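Local coordinates for Mutt/nudix family protein (Deinococcus radiodurans, PDB 2W4E) that probably hydrolyses ADP-ribose with the help of magnesium, as a Nudix-family pyrophosphatase represented here by its Nudix domain without the N-terminal part of the protein, at residues 30-38 with 123-131. Residues are numbered along the deposited sequence; the frame is centred on the assembly and turned at random.
Sequences RATITEIVA and IQDGPSSLT
Ile36 of segment 30-38 lies over the first turn of helix 126-141, its CA 5.6 Å from Ser128 CA; this is the alpha/beta packing of the Nudix fold. Farther back along the strand, one water joins the backbones, donating to Thr34 O at 2.6 Å and accepting from Asp125 N. The central link is a nearly straight hydrogen bond, 167° at the hydrogen, from Ile36 N to Ser128 OG at 3.0 Å. That hydroxyl gives its own proton to Asp125 OD2, 2.6 Å from Ser128 OG, on the anti side of the carboxylate. Ser128 N reaches the same OD2 from above the carboxylate plane, the N-cap bond of the helix. With CG anti to its backbone N (chi1 -176°), Asp125 swings its carboxylate over the helix start. Shortening Asp125 to an alanine here would probably leave Ser128 N without its capping acceptor and the Ser128 hydroxyl free to turn away from Ile36 N. Glu35 CG packs 4.0 Å from Asp125 CG, the two carboxylates inclined by 55°; Arg26 forms a salt bridge with Glu35 and probably eases the nearness of the like charges. The second subunit packs on this helix start, its Pro76 on Asp125 and its Pro74 on Pro127. The Ile33 side chain crosses that of Asp125 at about a right angle, its CD1 3.7 Å from Asp125 N. Beyond Ser128, Ile36 extends its CD1 methyl tightly against Thr131, 3.5 Å from Thr131 CG2.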
loop_
_atom_site.group_PDB
_atom_site.type_symbol
_atom_site.label_atom_id
_atom_site.label_comp_id
_atom_site.label_asym_id
_atom_site.label_seq_id
_atom_site.Cartn_x
_atom_site.Cartn_y
_atom_site.Cartn_z
ATOM N N ARG A 30 -16.715 11.826 -5.561
ATOM C CA ARG A 30 -17.778 12.754 -5.072
ATOM C C ARG A 30 -18.157 12.420 -3.645
ATOM O O ARG A 30 -19.330 12.439 -3.285
ATOM C CB ARG A 30 -19.042 12.708 -5.945
ATOM C CG ARG A 30 -18.786 13.084 -7.379
ATOM C CD ARG A 30 -18.255 14.495 -7.511
ATOM N NE ARG A 30 -17.929 14.755 -8.927
ATOM C CZ ARG A 30 -18.787 15.217 -9.833
ATOM N NH1 ARG A 30 -20.042 15.494 -9.496
ATOM N NH2 ARG A 30 -18.384 15.422 -11.088
ATOM N N ALA A 31 -17.170 12.056 -2.849
ATOM C CA ALA A 31 -17.422 11.659 -1.459
ATOM C C ALA A 31 -16.135 11.844 -0.690
ATOM O O ALA A 31 -15.054 12.008 -1.294
ATOM C CB ALA A 31 -17.835 10.241 -1.377
ATOM N N THR A 32 -16.245 11.796 0.626
ATOM C CA THR A 32 -15.074 11.842 1.504
ATOM C C THR A 32 -14.523 10.427 1.688
ATOM O O THR A 32 -15.207 9.399 1.397
ATOM C CB THR A 32 -15.398 12.510 2.871
ATOM O OG1 THR A 32 -16.286 11.685 3.634
ATOM C CG2 THR A 32 -16.031 13.886 2.665
ATOM N N ILE A 33 -13.280 10.353 2.136
ATOM C CA ILE A 33 -12.640 9.075 2.399
ATOM C C ILE A 33 -11.618 9.273 3.523
ATOM O O ILE A 33 -11.004 10.339 3.629
ATOM C CB ILE A 33 -12.016 8.441 1.107
ATOM C CG1 ILE A 33 -11.292 7.120 1.429
ATOM C CG2 ILE A 33 -11.110 9.451 0.375
ATOM C CD1 ILE A 33 -10.944 6.217 0.233
ATOM N N THR A 34 -11.496 8.254 4.372
ATOM C CA THR A 34 -10.581 8.245 5.513
ATOM C C THR A 34 -9.136 8.085 5.010
ATOM O O THR A 34 -8.811 7.111 4.274
ATOM C CB THR A 34 -10.927 7.074 6.477
ATOM O OG1 THR A 34 -12.267 7.246 6.918
ATOM C CG2 THR A 34 -10.048 7.124 7.713
ATOM N N GLU A 35 -8.299 9.047 5.378
ATOM C CA GLU A 35 -6.902 9.083 4.960
ATOM C C GLU A 35 -6.002 9.461 6.132
ATOM O O GLU A 35 -6.466 10.039 7.132
ATOM C CB GLU A 35 -6.709 10.126 3.857
ATOM C CG GLU A 35 -7.538 9.849 2.598
ATOM C CD GLU A 35 -7.412 10.953 1.571
ATOM O OE1 GLU A 35 -7.204 12.128 1.972
ATOM O OE2 GLU A 35 -7.514 10.652 0.371
ATOM N N ILE A 36 -4.722 9.138 6.012
ATOM C CA ILE A 36 -3.697 9.794 6.879
ATOM C C ILE A 36 -3.329 11.174 6.284
ATOM O O ILE A 36 -3.881 11.566 5.250
ATOM C CB ILE A 36 -2.447 8.881 7.116
ATOM C CG1 ILE A 36 -1.713 8.576 5.805
ATOM C CG2 ILE A 36 -2.848 7.562 7.866
ATOM C CD1 ILE A 36 -0.284 7.911 6.060
ATOM N N VAL A 37 -2.446 11.928 6.949
ATOM C CA VAL A 37 -2.019 13.249 6.492
ATOM C C VAL A 37 -1.123 13.107 5.287
ATOM O O VAL A 37 -0.316 12.184 5.241
ATOM C CB VAL A 37 -1.276 14.012 7.650
ATOM C CG1 VAL A 37 -0.677 15.332 7.157
ATOM C CG2 VAL A 37 -2.254 14.276 8.803
ATOM N N ALA A 38 -1.245 14.005 4.307
ATOM C CA ALA A 38 -0.368 13.931 3.146
ATOM C C ALA A 38 -0.374 15.226 2.358
ATOM O O ALA A 38 -1.332 15.996 2.431
ATOM C CB ALA A 38 -0.805 12.757 2.221
ATOM N N ILE A 123 -10.486 0.623 5.228
ATOM C CA ILE A 123 -9.600 1.702 4.763
ATOM C C ILE A 123 -9.275 1.439 3.270
ATOM O O ILE A 123 -8.343 0.696 2.952
ATOM C CB ILE A 123 -8.253 1.745 5.543
ATOM C CG1 ILE A 123 -8.457 1.615 7.067
ATOM C CG2 ILE A 123 -7.451 3.011 5.184
ATOM C CD1 ILE A 123 -8.499 2.875 7.794
ATOM N N GLN A 124 -10.037 2.055 2.379
ATOM C CA GLN A 124 -9.916 1.775 0.946
ATOM C C GLN A 124 -8.826 2.650 0.332
ATOM O O GLN A 124 -8.455 2.408 -0.793
ATOM C CB GLN A 124 -11.238 2.040 0.216
ATOM C CG GLN A 124 -12.468 1.215 0.690
ATOM C CD GLN A 124 -13.716 2.022 0.398
ATOM O OE1 GLN A 124 -13.871 3.116 0.925
ATOM N NE2 GLN A 124 -14.558 1.531 -0.516
ATOM N N ASP A 125 -8.337 3.670 1.043
ATOM C CA ASP A 125 -7.235 4.500 0.504
ATOM C C ASP A 125 -5.943 3.675 0.479
ATOM O O ASP A 125 -5.441 3.278 1.534
ATOM C CB ASP A 125 -7.023 5.813 1.269
ATOM C CG ASP A 125 -5.951 6.690 0.622
ATOM O OD1 ASP A 125 -6.130 7.093 -0.542
ATOM O OD2 ASP A 125 -4.905 6.949 1.230
ATOM N N GLY A 126 -5.433 3.374 -0.714
ATOM C CA GLY A 126 -4.224 2.523 -0.811
ATOM C C GLY A 126 -2.966 3.084 -0.112
ATOM O O GLY A 126 -2.356 2.385 0.702
ATOM N N PRO A 127 -2.564 4.322 -0.431
ATOM C CA PRO A 127 -1.349 4.904 0.217
ATOM C C PRO A 127 -1.450 4.947 1.760
ATOM O O PRO A 127 -0.460 4.647 2.461
ATOM C CB PRO A 127 -1.274 6.317 -0.358
ATOM C CG PRO A 127 -1.958 6.224 -1.734
ATOM C CD PRO A 127 -3.086 5.195 -1.511
ATOM N N SER A 128 -2.624 5.286 2.278
ATOM C CA SER A 128 -2.847 5.245 3.729
ATOM C C SER A 128 -2.786 3.856 4.260
ATOM O O SER A 128 -2.185 3.650 5.310
ATOM C CB SER A 128 -4.176 5.908 4.171
ATOM O OG SER A 128 -4.209 7.270 3.750
ATOM N N SER A 129 -3.405 2.895 3.562
ATOM C CA SER A 129 -3.368 1.495 4.070
ATOM C C SER A 129 -1.938 0.980 4.076
ATOM O O SER A 129 -1.546 0.296 5.005
ATOM C CB SER A 129 -4.211 0.504 3.223
ATOM O OG SER A 129 -5.556 0.902 3.225
ATOM N N LEU A 130 -1.174 1.278 3.027
ATOM C CA LEU A 130 0.175 0.700 2.949
ATOM C C LEU A 130 1.014 1.301 4.090
ATOM O O LEU A 130 1.808 0.620 4.696
ATOM C CB LEU A 130 0.841 0.995 1.588
ATOM C CG LEU A 130 2.293 0.539 1.393
ATOM C CD1 LEU A 130 2.545 -0.963 1.837
ATOM C CD2 LEU A 130 2.698 0.733 -0.048
ATOM N N THR A 131 0.823 2.586 4.381
ATOM C CA THR A 131 1.617 3.231 5.451
ATOM C C THR A 131 1.298 2.579 6.798
ATOM O O THR A 131 2.198 2.349 7.627
ATOM C CB THR A 131 1.348 4.740 5.465
ATOM O OG1 THR A 131 1.717 5.268 4.195
ATOM C CG2 THR A 131 2.173 5.486 6.582
HETATM O O HOH W 1 -9.748 4.831 3.402
#